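Local coordinates for flavoprotein (Thermotoga maritima, PDB 5V8S) that probably transfers electrons as a flavo-diiron oxidoreductase, carrying a mu-oxo-diiron centre in a metallo-beta-lactamase-like domain joined to an FMN-binding flavodoxin-like domain, at residues Lys83-Pro87 against Lys88-His92; Pro188-Leu191 against Asp192-Glu196; Leu236-His240 against Gly241-Lys245. The protein carries 1 engineered substitution. All coordinates share one frame; numbering follows the deposited sequence.

Interaction 1: residues Lys83-Pro87 against Lys88-His92; sequences KIVDP and KEITH
D86 accepts two hydrogen bonds from the residues that follow it, and P87 a third, round one tight turn. Two are backbone bonds of the i to i+3 kind, those of a 3-10 turn: E89 N donates to D86 O over 2.7 Å, and I90 N to P87 O over 2.9 Å. The remaining bond uses a side chain. With CG anti to the backbone N (chi1 -172°), D86 places its carboxylate beside K88, and OD1 accepts K88 N at 3.0 Å. That N-H reaches OD1 on its anti side and 35° out of the carboxylate plane. With P87 between them, D86 and K88 form an Asx-Pro turn, overlapping the backbone turn closed by E89 N; it opens the 3-10 segment between helix 74-82 and strand 92-94.

Electrostatics add a looser element. The bent K88 chain carries its CE to 3.5 Å from D86 OD2, but NZ stays 4.3 Å from that oxygen, a proximity of opposite charges short of a salt bridge.

Apolar contacts are few and loose. V85 CG1 lies 4.3 Å from I90 CG1, and P87 CB lies 4.4 Å from I90 CD1. I90 continues onto L81 of helix 74-82, whereas V85 rests on L56 and K58 of strand 50-59 and on N63 of strand 62-66.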
loop_
_atom_site.group_PDB
_atom_site.type_symbol
_atom_site.label_atom_id
_atom_site.label_comp_id
_atom_site.label_asym_id
_atom_site.label_seq_id
_atom_site.Cartn_x
_atom_site.Cartn_y
_atom_site.Cartn_z
ATOM N N LYS A 83 -4.146 8.210 -41.134
ATOM C CA LYS A 83 -3.421 9.306 -41.759
ATOM C C LYS A 83 -2.215 8.820 -42.549
ATOM O O LYS A 83 -1.735 9.543 -43.431
ATOM C CB LYS A 83 -2.994 10.334 -40.707
ATOM C CG LYS A 83 -4.159 11.015 -39.984
ATOM C CD LYS A 83 -3.655 12.061 -38.998
ATOM C CE LYS A 83 -4.769 12.624 -38.124
ATOM N NZ LYS A 83 -4.257 13.630 -37.137
ATOM N N ILE A 84 -1.734 7.606 -42.278
ATOM C CA ILE A 84 -0.562 7.070 -42.964
ATOM C C ILE A 84 -0.870 5.866 -43.844
ATOM O O ILE A 84 0.002 5.457 -44.629
ATOM C CB ILE A 84 0.580 6.749 -41.980
ATOM C CG1 ILE A 84 0.129 5.698 -40.969
ATOM C CG2 ILE A 84 1.023 8.012 -41.273
ATOM C CD1 ILE A 84 1.234 5.197 -40.088
ATOM N N VAL A 85 -2.066 5.285 -43.751
ATOM C CA VAL A 85 -2.447 4.181 -44.621
ATOM C C VAL A 85 -3.959 4.051 -44.587
ATOM O O VAL A 85 -4.594 4.292 -43.554
ATOM C CB VAL A 85 -1.742 2.865 -44.201
ATOM C CG1 VAL A 85 -2.236 2.391 -42.832
ATOM C CG2 VAL A 85 -1.953 1.786 -45.237
ATOM N N ASP A 86 -4.539 3.682 -45.721
ATOM C CA ASP A 86 -5.919 3.226 -45.715
ATOM C C ASP A 86 -5.945 1.905 -44.961
ATOM O O ASP A 86 -5.322 0.937 -45.418
ATOM C CB ASP A 86 -6.400 3.026 -47.152
ATOM C CG ASP A 86 -7.896 2.744 -47.245
ATOM O OD1 ASP A 86 -8.465 2.126 -46.320
ATOM O OD2 ASP A 86 -8.503 3.134 -48.265
ATOM N N PRO A 87 -6.599 1.816 -43.803
ATOM C CA PRO A 87 -6.583 0.545 -43.055
ATOM C C PRO A 87 -7.000 -0.650 -43.890
ATOM O O PRO A 87 -6.551 -1.776 -43.638
ATOM C CB PRO A 87 -7.558 0.812 -41.898
ATOM C CG PRO A 87 -7.527 2.304 -41.726
ATOM C CD PRO A 87 -7.370 2.861 -43.111
ATOM N N LYS A 88 -7.833 -0.430 -44.904
ATOM C CA LYS A 88 -8.258 -1.513 -45.778
ATOM C C LYS A 88 -7.089 -2.136 -46.533
ATOM O O LYS A 88 -7.216 -3.257 -47.034
ATOM C CB LYS A 88 -9.289 -0.981 -46.767
ATOM C CG LYS A 88 -10.591 -0.597 -46.123
ATOM C CD LYS A 88 -11.648 -0.286 -47.161
ATOM C CE LYS A 88 -11.304 0.990 -47.924
ATOM N NZ LYS A 88 -12.382 1.379 -48.864
ATOM N N GLU A 89 -5.960 -1.437 -46.622
ATOM C CA GLU A 89 -4.765 -1.945 -47.280
ATOM C C GLU A 89 -3.822 -2.652 -46.316
ATOM O O GLU A 89 -2.743 -3.080 -46.727
ATOM C CB GLU A 89 -4.009 -0.796 -47.959
ATOM C CG GLU A 89 -4.863 0.096 -48.860
ATOM C CD GLU A 89 -4.959 -0.406 -50.286
ATOM O OE1 GLU A 89 -4.133 -1.259 -50.689
ATOM O OE2 GLU A 89 -5.863 0.062 -51.015
ATOM N N ILE A 90 -4.190 -2.774 -45.041
ATOM C CA ILE A 90 -3.390 -3.570 -44.121
ATOM C C ILE A 90 -3.587 -5.050 -44.425
ATOM O O ILE A 90 -4.716 -5.531 -44.594
ATOM C CB ILE A 90 -3.733 -3.229 -42.661
ATOM C CG1 ILE A 90 -3.250 -1.806 -42.345
ATOM C CG2 ILE A 90 -3.089 -4.240 -41.708
ATOM C CD1 ILE A 90 -3.733 -1.284 -41.019
ATOM N N THR A 91 -2.480 -5.784 -44.455
ATOM C CA THR A 91 -2.477 -7.199 -44.797
ATOM C C THR A 91 -2.039 -8.096 -43.651
ATOM O O THR A 91 -2.419 -9.278 -43.633
ATOM C CB THR A 91 -1.541 -7.468 -45.994
ATOM O OG1 THR A 91 -0.226 -6.980 -45.703
ATOM C CG2 THR A 91 -2.064 -6.807 -47.292
ATOM N N HIS A 92 -1.255 -7.577 -42.705
ATOM C CA HIS A 92 -0.695 -8.362 -41.614
ATOM C C HIS A 92 -0.734 -7.548 -40.337
ATOM O O HIS A 92 -0.542 -6.334 -40.369
ATOM C CB HIS A 92 0.771 -8.697 -41.894
ATOM C CG HIS A 92 0.968 -9.606 -43.054
ATOM N ND1 HIS A 92 0.845 -9.178 -44.361
ATOM C CD2 HIS A 92 1.281 -10.921 -43.109
ATOM C CE1 HIS A 92 1.067 -10.197 -45.171
ATOM N NE2 HIS A 92 1.327 -11.267 -44.441
#

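Interaction 2: residues Pro188-Leu191 against Asp192-Glu196; sequences PEIL and DDSNE
The I190 side chain reaches D192, S194 and N195 because CG1 sits between its own backbone N and carbonyl carbon (chi1 64°) and the chain then runs on extended. This carries CD1 to the carbonyl of D192 and the side chains of S194 and N195. D192 takes up a similar first torsion (chi1 71°), which folds its carboxylate back toward S194.

CD1 of I190 is the atom that does the touching. It lies 3.4 Å from D192 O, 3.7 Å from N195 CB and 3.8 Å from S194 OG, a methyl set between two oxygens and the CB of N195. The I190 and N195 side chains cross at about a right angle, so the contact is that of an end against a flank.

Polar bonds within the second segment shape the bend on which this methyl rests. S194 OG donates to D192 OD1 over 2.7 Å, meeting it on the syn side and 26° out of the carboxylate plane. S194 N reaches the same oxygen only weakly, at 3.4 Å. The bend leads directly into helix 196-214, with N195 as its N-cap: N195 OD1 accepts from V198 N and also bonds S197 OG. CB of N195 thus touches I190 while its amide end serves the first turn of the helix.

At the start of the bend, D192 N is buried by the contact and has no hydrogen-bonding partner in the model. L191 heads the other way, its side chain packing on W17, E19, V29 and R31 of strands 16-22 and 26-34.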
loop_
_atom_site.group_PDB
_atom_site.type_symbol
_atom_site.label_atom_id
_atom_site.label_comp_id
_atom_site.label_asym_id
_atom_site.label_seq_id
_atom_site.Cartn_x
_atom_site.Cartn_y
_atom_site.Cartn_z
ATOM N N PRO A 188 9.288 11.061 -22.942
ATOM C CA PRO A 188 10.381 11.954 -23.320
ATOM C C PRO A 188 9.971 12.882 -24.448
ATOM O O PRO A 188 9.098 12.582 -25.266
ATOM C CB PRO A 188 11.489 10.992 -23.766
ATOM C CG PRO A 188 11.077 9.649 -23.291
ATOM C CD PRO A 188 9.604 9.657 -23.245
ATOM N N GLU A 189 10.667 14.008 -24.507
ATOM C CA GLU A 189 10.342 15.085 -25.424
ATOM C C GLU A 189 10.798 14.812 -26.856
ATOM O O GLU A 189 10.705 15.712 -27.694
ATOM C CB GLU A 189 10.979 16.390 -24.921
ATOM C CG GLU A 189 11.086 16.509 -23.384
ATOM C CD GLU A 189 11.364 17.942 -22.917
ATOM O OE1 GLU A 189 12.200 18.130 -22.001
ATOM O OE2 GLU A 189 10.748 18.883 -23.469
ATOM N N ILE A 190 11.294 13.612 -27.157
ATOM C CA ILE A 190 11.682 13.227 -28.516
ATOM C C ILE A 190 11.413 11.733 -28.668
ATOM O O ILE A 190 11.107 11.039 -27.700
ATOM C CB ILE A 190 13.140 13.606 -28.870
ATOM C CG1 ILE A 190 14.151 12.869 -28.002
ATOM C CG2 ILE A 190 13.346 15.127 -28.763
ATOM C CD1 ILE A 190 15.597 13.050 -28.556
ATOM N N LEU A 191 11.504 11.237 -29.906
ATOM C CA LEU A 191 11.170 9.839 -30.173
ATOM C C LEU A 191 12.314 8.881 -29.886
ATOM O O LEU A 191 12.066 7.714 -29.544
ATOM C CB LEU A 191 10.766 9.640 -31.644
ATOM C CG LEU A 191 9.433 10.217 -32.097
ATOM C CD1 LEU A 191 9.275 10.085 -33.603
ATOM C CD2 LEU A 191 8.329 9.484 -31.394
ATOM N N ASP A 192 13.559 9.307 -30.110
ATOM C CA ASP A 192 14.660 8.351 -30.172
ATOM C C ASP A 192 15.802 8.713 -29.232
ATOM O O ASP A 192 15.666 9.609 -28.388
ATOM C CB ASP A 192 15.162 8.195 -31.612
ATOM C CG ASP A 192 15.911 9.414 -32.123
ATOM O OD1 ASP A 192 15.897 10.460 -31.448
ATOM O OD2 ASP A 192 16.510 9.324 -33.216
ATOM N N ASP A 193 16.911 7.980 -29.356
ATOM C CA ASP A 193 18.056 8.075 -28.454
ATOM C C ASP A 193 19.139 9.032 -28.950
ATOM O O ASP A 193 20.319 8.806 -28.672
ATOM C CB ASP A 193 18.644 6.683 -28.191
ATOM C CG ASP A 193 19.219 6.016 -29.449
ATOM O OD1 ASP A 193 18.731 6.304 -30.560
ATOM O OD2 ASP A 193 20.158 5.189 -29.319
ATOM N N SER A 194 18.770 10.092 -29.675
ATOM C CA SER A 194 19.737 10.974 -30.315
ATOM C C SER A 194 20.223 12.113 -29.423
ATOM O O SER A 194 21.200 12.786 -29.782
ATOM C CB SER A 194 19.142 11.540 -31.614
ATOM O OG SER A 194 17.953 12.263 -31.367
ATOM N N ASN A 195 19.575 12.344 -28.286
ATOM C CA ASN A 195 19.936 13.424 -27.370
ATOM C C ASN A 195 20.450 12.801 -26.074
ATOM O O ASN A 195 19.708 12.091 -25.382
ATOM C CB ASN A 195 18.715 14.309 -27.119
ATOM C CG ASN A 195 19.020 15.507 -26.271
ATOM O OD1 ASN A 195 19.492 15.381 -25.137
ATOM N ND2 ASN A 195 18.759 16.694 -26.816
ATOM N N GLU A 196 21.717 13.064 -25.745
ATOM C CA GLU A 196 22.354 12.378 -24.617
ATOM C C GLU A 196 21.742 12.772 -23.281
ATOM O O GLU A 196 21.654 11.933 -22.373
ATOM C CB GLU A 196 23.856 12.669 -24.597
ATOM C CG GLU A 196 24.584 12.152 -23.340
ATOM C CD GLU A 196 24.569 10.636 -23.234
ATOM O OE1 GLU A 196 24.256 9.972 -24.244
ATOM O OE2 GLU A 196 24.877 10.106 -22.145
#

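Interaction 3: residues Leu236-His240 against Gly241-Lys245; sequences LLPGH and GLIWK. With FEO (mu-oxo-diiron), chain C.
The mu-oxo-diiron site takes one of its ligands from the loop at the end of strand 235-238, where L236 and W244 join the two arms of a hairpin-like return and H240 stands near its tip. H240 NE2 binds the iron FE2 at 2.2 Å. Its ring meets the cluster edge-on, the bridging oxygen lying near the ring plane, and H240 ND1 donates its hydrogen bond to the backbone oxygen of S51, which would fix the rotation of the imidazole. D101, D180 and the engineered D102 bind iron alongside H240. Water 2 sits 2.3 Å from FE2 and donates to the bridging oxygen, as does water 1, bound to FE1.

In the metallo-beta-lactamase fold, a histidine just after a late core strand commonly closes the metal site, and this loop fits that pattern. Its arms are held by a single antiparallel bridge, a hydrogen-bonded pair: L236 N donates to W244 O and W244 N to L236 O, each over 2.9 Å.

Between the bridge and the tip, CD1 of L237 makes an apolar contact with CG2 of I243 at 3.6 Å, the two side chains meeting at an angle. P238 adds a looser one, its CD 4.4 Å from I243 CG1. The P238 ring also lies against a carbonyl, its CG 3.1 Å from L242 O. At the turn itself, G241 has a positive phi of 86°; at its backbone angles a side chain would run into the carbonyl oxygen of H240, which calls for glycine. The G241 N-H is taken by S51 OG. On the bridging W244, the indole packs on V199, Y202 and L203 of helix 196-214.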
loop_
_atom_site.group_PDB
_atom_site.type_symbol
_atom_site.label_atom_id
_atom_site.label_comp_id
_atom_site.label_asym_id
_atom_site.label_seq_id
_atom_site.Cartn_x
_atom_site.Cartn_y
_atom_site.Cartn_z
ATOM N N LEU A 236 16.455 -0.932 -31.981
ATOM C CA LEU A 236 15.481 -1.575 -31.109
ATOM C C LEU A 236 14.291 -0.641 -30.973
ATOM O O LEU A 236 14.443 0.507 -30.534
ATOM C CB LEU A 236 16.095 -1.902 -29.746
ATOM C CG LEU A 236 15.227 -2.773 -28.835
ATOM C CD1 LEU A 236 16.111 -3.634 -27.959
ATOM C CD2 LEU A 236 14.278 -1.954 -27.965
ATOM N N LEU A 237 13.108 -1.143 -31.349
ATOM C CA LEU A 237 11.865 -0.379 -31.417
ATOM C C LEU A 237 10.894 -1.024 -30.432
ATOM O O LEU A 237 10.193 -1.998 -30.778
ATOM C CB LEU A 237 11.281 -0.430 -32.831
ATOM C CG LEU A 237 11.849 0.546 -33.876
ATOM C CD1 LEU A 237 13.366 0.560 -33.897
ATOM C CD2 LEU A 237 11.272 0.239 -35.242
ATOM N N PRO A 238 10.842 -0.545 -29.194
ATOM C CA PRO A 238 9.972 -1.167 -28.182
ATOM C C PRO A 238 8.578 -0.584 -28.142
ATOM O O PRO A 238 8.280 0.421 -28.795
ATOM C CB PRO A 238 10.697 -0.845 -26.873
ATOM C CG PRO A 238 11.247 0.547 -27.148
ATOM C CD PRO A 238 11.584 0.601 -28.651
ATOM N N GLY A 239 7.732 -1.183 -27.299
ATOM C CA GLY A 239 6.349 -0.777 -27.160
ATOM C C GLY A 239 6.097 0.367 -26.219
ATOM O O GLY A 239 4.985 0.888 -26.201
ATOM N N HIS A 240 7.094 0.742 -25.430
ATOM C CA HIS A 240 6.963 1.830 -24.470
ATOM C C HIS A 240 8.265 2.602 -24.434
ATOM O O HIS A 240 9.329 1.997 -24.348
ATOM C CB HIS A 240 6.707 1.297 -23.049
ATOM C CG HIS A 240 5.566 0.331 -22.946
ATOM N ND1 HIS A 240 4.251 0.691 -23.144
ATOM C CD2 HIS A 240 5.556 -0.992 -22.673
ATOM C CE1 HIS A 240 3.476 -0.367 -22.985
ATOM N NE2 HIS A 240 4.242 -1.398 -22.689
ATOM N N GLY A 241 8.166 3.932 -24.455
ATOM C CA GLY A 241 9.343 4.782 -24.295
ATOM C C GLY A 241 10.090 5.044 -25.597
ATOM O O GLY A 241 9.524 5.045 -26.690
ATOM N N LEU A 242 11.390 5.285 -25.451
ATOM C CA LEU A 242 12.234 5.694 -26.558
ATOM C C LEU A 242 12.513 4.544 -27.518
ATOM O O LEU A 242 12.612 3.375 -27.131
ATOM C CB LEU A 242 13.567 6.176 -26.007
ATOM C CG LEU A 242 13.643 7.561 -25.360
ATOM C CD1 LEU A 242 15.111 7.901 -25.181
ATOM C CD2 LEU A 242 12.925 8.645 -26.182
ATOM N N ILE A 243 12.713 4.919 -28.784
ATOM C CA ILE A 243 13.264 4.054 -29.822
ATOM C C ILE A 243 14.770 4.242 -29.819
ATOM O O ILE A 243 15.258 5.358 -29.600
ATOM C CB ILE A 243 12.667 4.445 -31.183
ATOM C CG1 ILE A 243 11.175 4.146 -31.191
ATOM C CG2 ILE A 243 13.388 3.762 -32.342
ATOM C CD1 ILE A 243 10.431 4.957 -32.201
ATOM N N TRP A 244 15.508 3.168 -30.073
ATOM C CA TRP A 244 16.969 3.199 -30.048
ATOM C C TRP A 244 17.502 2.918 -31.448
ATOM O O TRP A 244 17.550 1.766 -31.886
ATOM C CB TRP A 244 17.502 2.214 -29.013
ATOM C CG TRP A 244 17.069 2.580 -27.622
ATOM C CD1 TRP A 244 15.809 2.468 -27.087
ATOM C CD2 TRP A 244 17.889 3.151 -26.591
ATOM N NE1 TRP A 244 15.812 2.922 -25.788
ATOM C CE2 TRP A 244 17.075 3.338 -25.460
ATOM C CE3 TRP A 244 19.236 3.496 -26.512
ATOM C CZ2 TRP A 244 17.568 3.870 -24.268
ATOM C CZ3 TRP A 244 19.724 4.029 -25.331
ATOM C CH2 TRP A 244 18.893 4.204 -24.223
ATOM N N LYS A 245 17.892 3.983 -32.138
ATOM C CA LYS A 245 18.489 3.906 -33.463
ATOM C C LYS A 245 19.984 4.171 -33.473
ATOM O O LYS A 245 20.688 3.661 -34.346
ATOM C CB LYS A 245 17.802 4.918 -34.390
ATOM C CG LYS A 245 16.407 4.496 -34.825
ATOM C CD LYS A 245 15.615 5.646 -35.458
ATOM C CE LYS A 245 16.227 6.137 -36.749
ATOM N NZ LYS A 245 15.412 7.248 -37.350
HETATM FE FE1 FEO C . 3.173 -6.399 -20.813
HETATM FE FE2 FEO C . 3.361 -3.374 -22.373
HETATM O O FEO C . 2.510 -4.956 -21.818
HETATM O O HOH W 1 3.458 -4.775 -19.347
HETATM O O HOH W 2 4.128 -3.160 -20.243
#

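All three contacts belong to the metallo-beta-lactamase-like part of the chain, in the order 1, 2, 3, and the flavodoxin-like domain contributes to none. Interaction 1 stands apart, leading into strand 92-94 of the seven-stranded sheet; its centre is about 28 Å from that of interaction 2 and about 22 Å from that of interaction 3. Interactions 2 and 3 lie about 10 Å apart between centres and touch: L191 O pairs with I243 N at 3.0 Å, and D193 OD1 with K245 N at 2.9 Å, both probable hydrogen bonds. The loop before helix 196-214 is thus bonded directly to the return arm of the loop that carries iron ligand H240.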